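Local coordinates for putative bacterial transcription regulation protein (Staphylococcus aureus, PDB 3LUR) that probably takes part in transcription regulation by binding small effector molecules in a compact domain of barrel strands and helices, at residues A[137-142]-A[147-152]; A[95-100]-A[133-138]; A[26-31]-A[109-114]. One frame throughout, in Å; residues are numbered along the deposited sequence. Where two conformers were deposited one is given.

Interaction 1. Residues A[137-142]-A[147-152]. With EDO (1,2-ethanediol), chain E; EDO (1,2-ethanediol), chain H.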
# COMPACT_ATOMS: atom_id res chain seq x y z
N LEU A 137 2.66 1.52 3.73
CA LEU A 137 1.96 2.33 4.70
C LEU A 137 2.88 3.48 5.09
O LEU A 137 4.02 3.26 5.59
CB LEU A 137 1.55 1.49 5.91
CG LEU A 137 0.78 2.21 7.03
CD1 LEU A 137 -0.61 2.70 6.51
CD2 LEU A 137 0.63 1.35 8.29
N TYR A 138 2.37 4.69 4.90
CA TYR A 138 3.13 5.95 5.12
C TYR A 138 2.66 6.77 6.32
O TYR A 138 1.58 7.33 6.31
CB TYR A 138 3.04 6.82 3.87
CG TYR A 138 3.61 6.19 2.62
CD1 TYR A 138 4.96 6.24 2.36
CD2 TYR A 138 2.80 5.54 1.71
CE1 TYR A 138 5.49 5.67 1.23
CE2 TYR A 138 3.30 4.96 0.59
CZ TYR A 138 4.66 5.01 0.36
OH TYR A 138 5.17 4.41 -0.77
N GLN A 139 3.48 6.79 7.35
CA GLN A 139 3.28 7.62 8.51
C GLN A 139 3.64 9.04 8.13
O GLN A 139 4.29 9.27 7.07
CB GLN A 139 4.21 7.17 9.64
CG GLN A 139 5.71 7.28 9.29
CD GLN A 139 6.60 6.79 10.41
OE1 GLN A 139 6.46 7.20 11.54
NE2 GLN A 139 7.53 5.90 10.07
N ASP A 140 3.24 9.99 8.96
CA ASP A 140 3.61 11.35 8.75
C ASP A 140 5.10 11.45 9.06
O ASP A 140 5.65 10.67 9.85
CB ASP A 140 2.80 12.28 9.64
CG ASP A 140 2.82 13.71 9.16
OD1 ASP A 140 3.30 13.99 8.04
OD2 ASP A 140 2.30 14.56 9.89
N GLY A 141 5.74 12.44 8.46
CA GLY A 141 7.15 12.69 8.67
C GLY A 141 7.74 13.37 7.43
O GLY A 141 6.99 13.94 6.62
N ASP A 142 9.05 13.32 7.29
CA ASP A 142 9.73 13.91 6.12
C ASP A 142 10.04 12.77 5.15
O ASP A 142 11.07 12.13 5.26
CB ASP A 142 11.01 14.60 6.52
CG ASP A 142 11.82 15.08 5.32
OD1 ASP A 142 11.28 15.08 4.19
OD2 ASP A 142 12.97 15.42 5.52
N LYS A 147 16.21 8.73 6.12
CA LYS A 147 15.87 8.04 7.36
C LYS A 147 14.37 7.76 7.47
O LYS A 147 13.93 7.12 8.43
CB LYS A 147 16.34 8.84 8.59
CG LYS A 147 17.85 8.75 8.91
CD LYS A 147 18.69 9.66 8.02
CE LYS A 147 20.15 9.76 8.54
NZ LYS A 147 20.90 10.92 7.91
N TYR A 148 13.58 8.21 6.51
CA TYR A 148 12.14 7.98 6.57
C TYR A 148 11.82 6.50 6.46
O TYR A 148 12.41 5.77 5.64
CB TYR A 148 11.39 8.78 5.48
CG TYR A 148 9.90 8.54 5.50
CD1 TYR A 148 9.07 9.26 6.37
CD2 TYR A 148 9.32 7.56 4.70
CE1 TYR A 148 7.70 9.02 6.42
CE2 TYR A 148 7.96 7.33 4.74
CZ TYR A 148 7.15 8.04 5.61
OH TYR A 148 5.79 7.77 5.62
N ILE A 149 10.89 6.04 7.29
CA ILE A 149 10.49 4.63 7.28
C ILE A 149 9.10 4.41 6.72
O ILE A 149 8.13 4.99 7.20
CB ILE A 149 10.56 4.01 8.69
CG1 ILE A 149 12.02 3.96 9.14
CG2 ILE A 149 9.95 2.56 8.69
CD1 ILE A 149 12.19 3.67 10.63
N THR A 150 9.03 3.55 5.70
CA THR A 150 7.79 3.13 5.08
C THR A 150 7.62 1.65 5.44
O THR A 150 8.58 0.88 5.35
CB THR A 150 7.86 3.22 3.51
OG1 THR A 150 8.09 4.57 3.13
CG2 THR A 150 6.57 2.73 2.87
N GLU A 151 6.42 1.25 5.83
CA GLU A 151 6.16 -0.16 6.06
C GLU A 151 5.62 -0.80 4.83
O GLU A 151 4.81 -0.22 4.11
CB GLU A 151 5.18 -0.37 7.21
CG GLU A 151 5.73 0.02 8.54
CD GLU A 151 4.77 -0.27 9.69
OE1 GLU A 151 3.56 -0.48 9.44
OE2 GLU A 151 5.22 -0.21 10.85
N ILE A 152 6.03 -2.03 4.59
CA ILE A 152 5.53 -2.80 3.45
C ILE A 152 4.85 -4.05 4.04
O ILE A 152 5.48 -4.86 4.73
CB ILE A 152 6.66 -3.20 2.47
CG1 ILE A 152 7.13 -1.97 1.68
CG2 ILE A 152 6.17 -4.30 1.48
CD1 ILE A 152 8.41 -2.18 0.85
C1 EDO E . 1.59 8.05 11.93
O1 EDO E . 1.97 9.34 11.42
C2 EDO E . 2.11 7.91 13.36
O2 EDO E . 3.56 7.89 13.41
C1 EDO H . -0.02 11.14 7.76
O1 EDO H . 0.29 10.15 6.77
C2 EDO H . -0.27 10.47 9.11
O2 EDO H . -1.51 9.75 9.11
O HOH W 1 5.45 4.59 7.46
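Y148 reaches across a beta hairpin and touches Y138, Q139 and D142 on the facing arm. Its CB sits 3.4 Å from D142 O. CG is anti to the backbone N (chi1 179°), which carries the ring toward the other arm. Q139 CG lies 3.9 Å from Y148 CE1, displaced from the ring plane. The two side chains run in opposite directions there. The other epsilon carbon, CE2, meets Y138 CD1 at 4.0 Å and lies at the edge of the Y138 ring, in its plane. CE1 and CZ both lie close to Q139 O, with CE1 at 3.5 Å. At the tip, Y148 OH donates a hydrogen bond of 2.6 Å to this same Q139 O, which lies near the plane of the Y148 ring.

Q139 answers with a bond in the reverse direction. Its NE2 donates to I149 O at 3.1 Å, nearly straight at 170°, with the acceptor in the plane of the amide.

Further along, strands 134-138 and 149-156 pair antiparallel. L137 and E151 form a hydrogen-bonded pair, with L137 N to E151 O at 2.8 Å. Their side chains lie side by side, and the E151 carboxylate bonds to W153 NE1. Beyond this pair the arms separate and a water takes over. It accepts from Q139 N and donates to L137 O and to I149 O, the latter at 2.7 Å. Direct strand bonding thus gives way to side-chain and water bridges, so backbone carbonyls remain satisfied where the hairpin opens toward its exposed turn.

Interaction 2. Residues A[95-100]-A[133-138]. With EDO (1,2-ethanediol), chain H.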
# COMPACT_ATOMS: atom_id res chain seq x y z
N SER A 95 -6.23 -10.75 7.03
CA SER A 95 -5.09 -11.56 6.69
C SER A 95 -3.98 -11.37 7.68
O SER A 95 -3.93 -10.35 8.40
CB SER A 95 -4.56 -11.17 5.30
OG SER A 95 -3.50 -12.03 4.90
N LYS A 96 -3.11 -12.36 7.72
CA LYS A 96 -1.83 -12.23 8.37
C LYS A 96 -0.89 -11.61 7.34
O LYS A 96 -1.11 -11.72 6.11
CB LYS A 96 -1.28 -13.56 8.86
CG LYS A 96 -2.01 -14.16 10.06
CD LYS A 96 -1.31 -15.46 10.49
CE LYS A 96 -1.94 -16.06 11.75
NZ LYS A 96 -1.33 -17.38 12.08
N TYR A 97 0.14 -10.94 7.83
CA TYR A 97 1.08 -10.24 6.99
C TYR A 97 2.49 -10.37 7.51
O TYR A 97 2.70 -10.56 8.72
CB TYR A 97 0.78 -8.72 6.99
CG TYR A 97 -0.52 -8.31 6.32
CD1 TYR A 97 -1.71 -8.31 7.01
CD2 TYR A 97 -0.53 -7.93 5.01
CE1 TYR A 97 -2.91 -7.95 6.38
CE2 TYR A 97 -1.67 -7.56 4.37
CZ TYR A 97 -2.86 -7.56 5.04
OH TYR A 97 -3.95 -7.19 4.34
N MSE A 98 3.44 -10.32 6.57
CA MSE A 98 4.82 -10.07 6.91
C MSE A 98 4.98 -8.58 6.68
O MSE A 98 4.60 -8.07 5.62
CB MSE A 98 5.77 -10.86 6.02
CG MSE A 98 5.66 -12.34 6.17
SE MSE A 98 6.86 -13.21 4.88
CE MSE A 98 5.97 -12.62 3.26
N VAL A 99 5.48 -7.87 7.67
CA VAL A 99 5.65 -6.43 7.59
C VAL A 99 7.11 -6.04 7.59
O VAL A 99 7.84 -6.33 8.55
CB VAL A 99 4.93 -5.71 8.71
CG1 VAL A 99 5.06 -4.15 8.54
CG2 VAL A 99 3.48 -6.13 8.76
N PHE A 100 7.56 -5.50 6.46
CA PHE A 100 8.95 -5.11 6.26
C PHE A 100 9.04 -3.61 6.39
O PHE A 100 8.02 -2.93 6.40
CB PHE A 100 9.42 -5.50 4.86
CG PHE A 100 9.29 -6.95 4.56
CD1 PHE A 100 8.08 -7.46 4.14
CD2 PHE A 100 10.38 -7.80 4.68
CE1 PHE A 100 7.94 -8.82 3.85
CE2 PHE A 100 10.25 -9.16 4.41
CZ PHE A 100 9.05 -9.67 3.99
N PRO A 133 -4.16 -8.28 -2.12
CA PRO A 133 -3.49 -6.98 -2.16
C PRO A 133 -2.41 -6.83 -1.10
O PRO A 133 -2.48 -7.43 -0.04
CB PRO A 133 -4.64 -5.99 -1.96
CG PRO A 133 -5.83 -6.69 -2.45
CD PRO A 133 -5.62 -8.12 -2.02
N PHE A 134 -1.38 -6.04 -1.41
CA PHE A 134 -0.31 -5.75 -0.48
C PHE A 134 -0.12 -4.24 -0.47
O PHE A 134 -0.53 -3.57 -1.40
CB PHE A 134 0.98 -6.50 -0.85
CG PHE A 134 1.47 -6.25 -2.26
CD1 PHE A 134 0.95 -6.98 -3.34
CD2 PHE A 134 2.49 -5.32 -2.49
CE1 PHE A 134 1.43 -6.77 -4.65
CE2 PHE A 134 2.97 -5.10 -3.81
CZ PHE A 134 2.43 -5.82 -4.87
N PHE A 135 0.45 -3.70 0.59
CA PHE A 135 0.52 -2.24 0.67
C PHE A 135 1.74 -1.65 1.32
O PHE A 135 2.42 -2.28 2.12
CB PHE A 135 -0.78 -1.69 1.33
CG PHE A 135 -1.05 -2.18 2.74
CD1 PHE A 135 -1.79 -3.33 2.96
CD2 PHE A 135 -0.60 -1.45 3.85
CE1 PHE A 135 -2.07 -3.77 4.24
CE2 PHE A 135 -0.90 -1.87 5.14
CZ PHE A 135 -1.61 -3.04 5.34
N GLU A 136 1.98 -0.39 0.94
CA GLU A 136 2.95 0.47 1.56
C GLU A 136 2.14 1.30 2.54
O GLU A 136 1.05 1.76 2.21
CB GLU A 136 3.55 1.39 0.49
CG GLU A 136 4.19 0.66 -0.65
CD GLU A 136 4.17 1.41 -1.97
OE1 GLU A 136 3.83 2.61 -2.03
OE2 GLU A 136 4.50 0.78 -2.97
N LEU A 137 2.66 1.52 3.73
CA LEU A 137 1.96 2.33 4.70
C LEU A 137 2.88 3.48 5.09
O LEU A 137 4.02 3.26 5.59
CB LEU A 137 1.55 1.49 5.91
CG LEU A 137 0.78 2.21 7.03
CD1 LEU A 137 -0.61 2.70 6.51
CD2 LEU A 137 0.63 1.35 8.29
N TYR A 138 2.37 4.69 4.90
CA TYR A 138 3.13 5.95 5.12
C TYR A 138 2.66 6.77 6.32
O TYR A 138 1.58 7.33 6.31
CB TYR A 138 3.04 6.82 3.87
CG TYR A 138 3.61 6.19 2.62
CD1 TYR A 138 4.96 6.24 2.36
CD2 TYR A 138 2.80 5.54 1.71
CE1 TYR A 138 5.49 5.67 1.23
CE2 TYR A 138 3.30 4.96 0.59
CZ TYR A 138 4.66 5.01 0.36
OH TYR A 138 5.17 4.41 -0.77
C1 EDO H . -0.02 11.14 7.76
O1 EDO H . 0.29 10.15 6.77
C2 EDO H . -0.27 10.47 9.11
O2 EDO H . -1.51 9.75 9.11
O HOH W 2 -4.18 -8.46 1.76
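The F135 ring points its edge at the face of the Y97 ring. The pair is an offset edge-to-face contact, with centroids 5.6 Å apart and planes at 68°. F135 CE1 does the touching and lies 3.8 Å from Y97 CE2. Y97 OH sits at the edge of the F135 ring, in its plane. P133 O lies at the edge of the Y97 ring, near the ring plane. W153 stacks on F135 and meets Y97 edge-to-face, while L9 of strand 5-21 also touches both rings.

The torsions explain the meeting. F135 CG stands between its backbone N and carbonyl carbon (chi1 60°), which turns the ring end toward Y97. Y97 itself points toward the 133-138 segment.

The two strands are not neighbours. In the closed antiparallel barrel, strand 149-156 lies between 88-103 and 134-138. The nearest CA atoms, those of Y97 and F134, are 8.8 Å apart. No direct hydrogen bond crosses the gap, and the rings meet over the intervening strand, forming part of a buried aromatic cluster.

One water supplies the polar link. It lies 2.9 Å from Y97 OH and donates to P133 O at 2.7 Å. The buried phenol oxygen and the carbonyl just before strand 134-138 thus share a bridge.

Next to F135 in sequence, E136 belongs to a different polar group. Y138 OH donates to E136 OE1 at 2.6 Å and approaches from above the carboxylate plane. Y72 OH bonds to the same oxygen. A buried glutamate oxygen held by two tyrosine hydroxyls recalls the effector pocket of BmrR-like domains; a similar role here is inferred.

Interaction 3. Residues A[26-31]-A[109-114]; sequences QAQQHI and AVQQKM
Q111 and Q28 make the direct polar contact between helices 24-41 and 108-124. Q111 NE2 donates to Q28 O at 3.2 Å, with an N-H...O angle of 157°. The donor lies in the carbonyl plane, on a lone pair, and Q28 O in turn lies near the plane of the Q111 amide. Q111 CG is anti to its carbonyl carbon (chi1 -63°) and the chain is extended beyond it, which carries the amide across to the Q28 carbonyl. Q111 was deposited in two conformers, and this bond is certain only for the conformer given.

A water makes a second polar link. It donates to Q111 O at 3.0 Å and weakly to Q28 OE1 at 3.4 Å. Q28 therefore takes part through both its backbone and its side chain.

Van der Waals contact is slight. Q111 OE1 lies 3.7 Å from Q28 CB, and the two amide planes are 49° apart. I31 CB stands 4.4 Å from Q111 NE2.

Both helices pack on the barrel sheet. I31 rests on Y72, while V110 and M114 rest on E136. The helices thus cover the same region of the barrel, at Y72 and E136, whose side chains are hydrogen-bonded to each other. A pocket here would be an inference from the family.

The link between the helices is one hydrogen bond donated by a side-chain amide and a water bridge with one weak arm. Only 124 Å² of surface is buried between the two segments. Such chemistry makes this a light polar link.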
# COMPACT_ATOMS: atom_id res chain seq x y z
N GLN A 26 5.26 -0.68 -15.25
CA GLN A 26 4.63 0.57 -15.65
C GLN A 26 3.98 1.26 -14.45
O GLN A 26 3.95 2.49 -14.37
CB GLN A 26 3.62 0.36 -16.78
CG GLN A 26 4.27 0.06 -18.14
CD GLN A 26 5.12 1.22 -18.67
OE1 GLN A 26 5.02 2.35 -18.19
NE2 GLN A 26 5.94 0.94 -19.66
N ALA A 27 3.49 0.47 -13.50
CA ALA A 27 2.92 1.01 -12.27
C ALA A 27 3.99 1.84 -11.53
O ALA A 27 3.75 2.99 -11.18
CB ALA A 27 2.41 -0.11 -11.39
N GLN A 28 5.18 1.25 -11.36
CA GLN A 28 6.31 1.92 -10.66
C GLN A 28 6.64 3.26 -11.28
O GLN A 28 7.02 4.20 -10.58
CB GLN A 28 7.59 1.09 -10.76
CG GLN A 28 7.62 -0.24 -10.06
CD GLN A 28 8.85 -1.08 -10.49
OE1 GLN A 28 8.92 -2.28 -10.24
NE2 GLN A 28 9.81 -0.43 -11.18
N GLN A 29 6.52 3.35 -12.60
CA GLN A 29 6.85 4.57 -13.32
C GLN A 29 5.78 5.64 -13.24
O GLN A 29 6.06 6.79 -13.52
CB GLN A 29 7.21 4.24 -14.78
CG GLN A 29 8.44 3.35 -14.87
CD GLN A 29 8.79 2.94 -16.28
OE1 GLN A 29 8.60 3.70 -17.25
NE2 GLN A 29 9.32 1.72 -16.41
N HIS A 30 4.56 5.27 -12.82
CA HIS A 30 3.44 6.21 -12.70
C HIS A 30 3.04 6.57 -11.26
O HIS A 30 2.42 7.61 -11.01
CB HIS A 30 2.21 5.63 -13.37
CG HIS A 30 2.28 5.64 -14.85
ND1 HIS A 30 2.78 4.58 -15.58
CD2 HIS A 30 1.93 6.59 -15.75
CE1 HIS A 30 2.72 4.87 -16.86
NE2 HIS A 30 2.21 6.08 -16.99
N ILE A 31 3.43 5.74 -10.31
CA ILE A 31 2.97 5.91 -8.95
C ILE A 31 3.36 7.25 -8.28
O ILE A 31 2.51 7.86 -7.63
CB ILE A 31 3.33 4.70 -8.07
CG1 ILE A 31 2.41 3.52 -8.44
CG2 ILE A 31 3.18 5.04 -6.59
CD1 ILE A 31 2.93 2.15 -7.93
N ALA A 109 13.42 4.60 -2.33
CA ALA A 109 13.75 3.61 -1.30
C ALA A 109 12.65 2.56 -1.17
O ALA A 109 12.93 1.41 -0.90
CB ALA A 109 14.01 4.28 0.03
N VAL A 110 11.40 2.98 -1.33
CA VAL A 110 10.25 2.09 -1.25
C VAL A 110 10.22 1.11 -2.43
O VAL A 110 9.99 -0.08 -2.25
CB VAL A 110 8.95 2.86 -1.19
CG1 VAL A 110 7.77 1.87 -1.04
CG2 VAL A 110 8.99 3.85 -0.04
N GLN A 111 10.50 1.63 -3.61
CA GLN A 111 10.50 0.75 -4.77
C GLN A 111 11.70 -0.21 -4.72
O GLN A 111 11.53 -1.40 -5.06
CB GLN A 111 10.37 1.54 -6.05
CG GLN A 111 9.02 2.29 -6.08
CD GLN A 111 8.73 2.97 -7.39
OE1 GLN A 111 9.57 3.01 -8.29
NE2 GLN A 111 7.51 3.49 -7.52
N GLN A 112 12.85 0.24 -4.23
CA GLN A 112 14.01 -0.66 -4.05
C GLN A 112 13.66 -1.76 -3.08
O GLN A 112 13.91 -2.94 -3.34
CB GLN A 112 15.22 0.09 -3.52
CG GLN A 112 16.55 -0.75 -3.53
CD GLN A 112 16.79 -1.69 -2.31
OE1 GLN A 112 16.10 -1.62 -1.25
NE2 GLN A 112 17.81 -2.53 -2.44
N LYS A 113 13.07 -1.38 -1.96
CA LYS A 113 12.73 -2.37 -0.95
C LYS A 113 11.65 -3.31 -1.44
O LYS A 113 11.68 -4.50 -1.14
CB LYS A 113 12.26 -1.71 0.34
CG LYS A 113 12.06 -2.70 1.51
CD LYS A 113 13.38 -3.32 1.97
CE LYS A 113 13.14 -4.25 3.14
NZ LYS A 113 14.35 -4.53 3.91
N MSE A 114 10.69 -2.79 -2.21
CA MSE A 114 9.62 -3.62 -2.70
C MSE A 114 10.21 -4.68 -3.64
O MSE A 114 9.82 -5.86 -3.60
CB MSE A 114 8.56 -2.76 -3.41
CG MSE A 114 7.38 -3.59 -3.90
SE MSE A 114 6.40 -4.42 -2.42
CE MSE A 114 5.40 -2.86 -1.88
O HOH W 3 9.13 -1.86 -6.85

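In the fold
Interactions 1 and 2 share strand 134-138 but use different parts of it. Interaction 2 is buried and mainly aromatic, and it spans strand 149-156. Interaction 1 is partly buried, running from buried L137, Y138, Y148 and T150 to an exposed turn, and is mostly hydrogen-bonded. The two meet where I152 O probably bonds to F100 N. Interaction 3 lies above the sheet and joins two helices by a side-chain amide hydrogen bond and a water bridge, with much less buried area than interaction 1. Its helix 108-124 packs down on the other two, and M114 touches I152 and F134. Side-chain packing, with V110 methyls against the T150 and Y138 hydroxyls, connects the helix to the barrel.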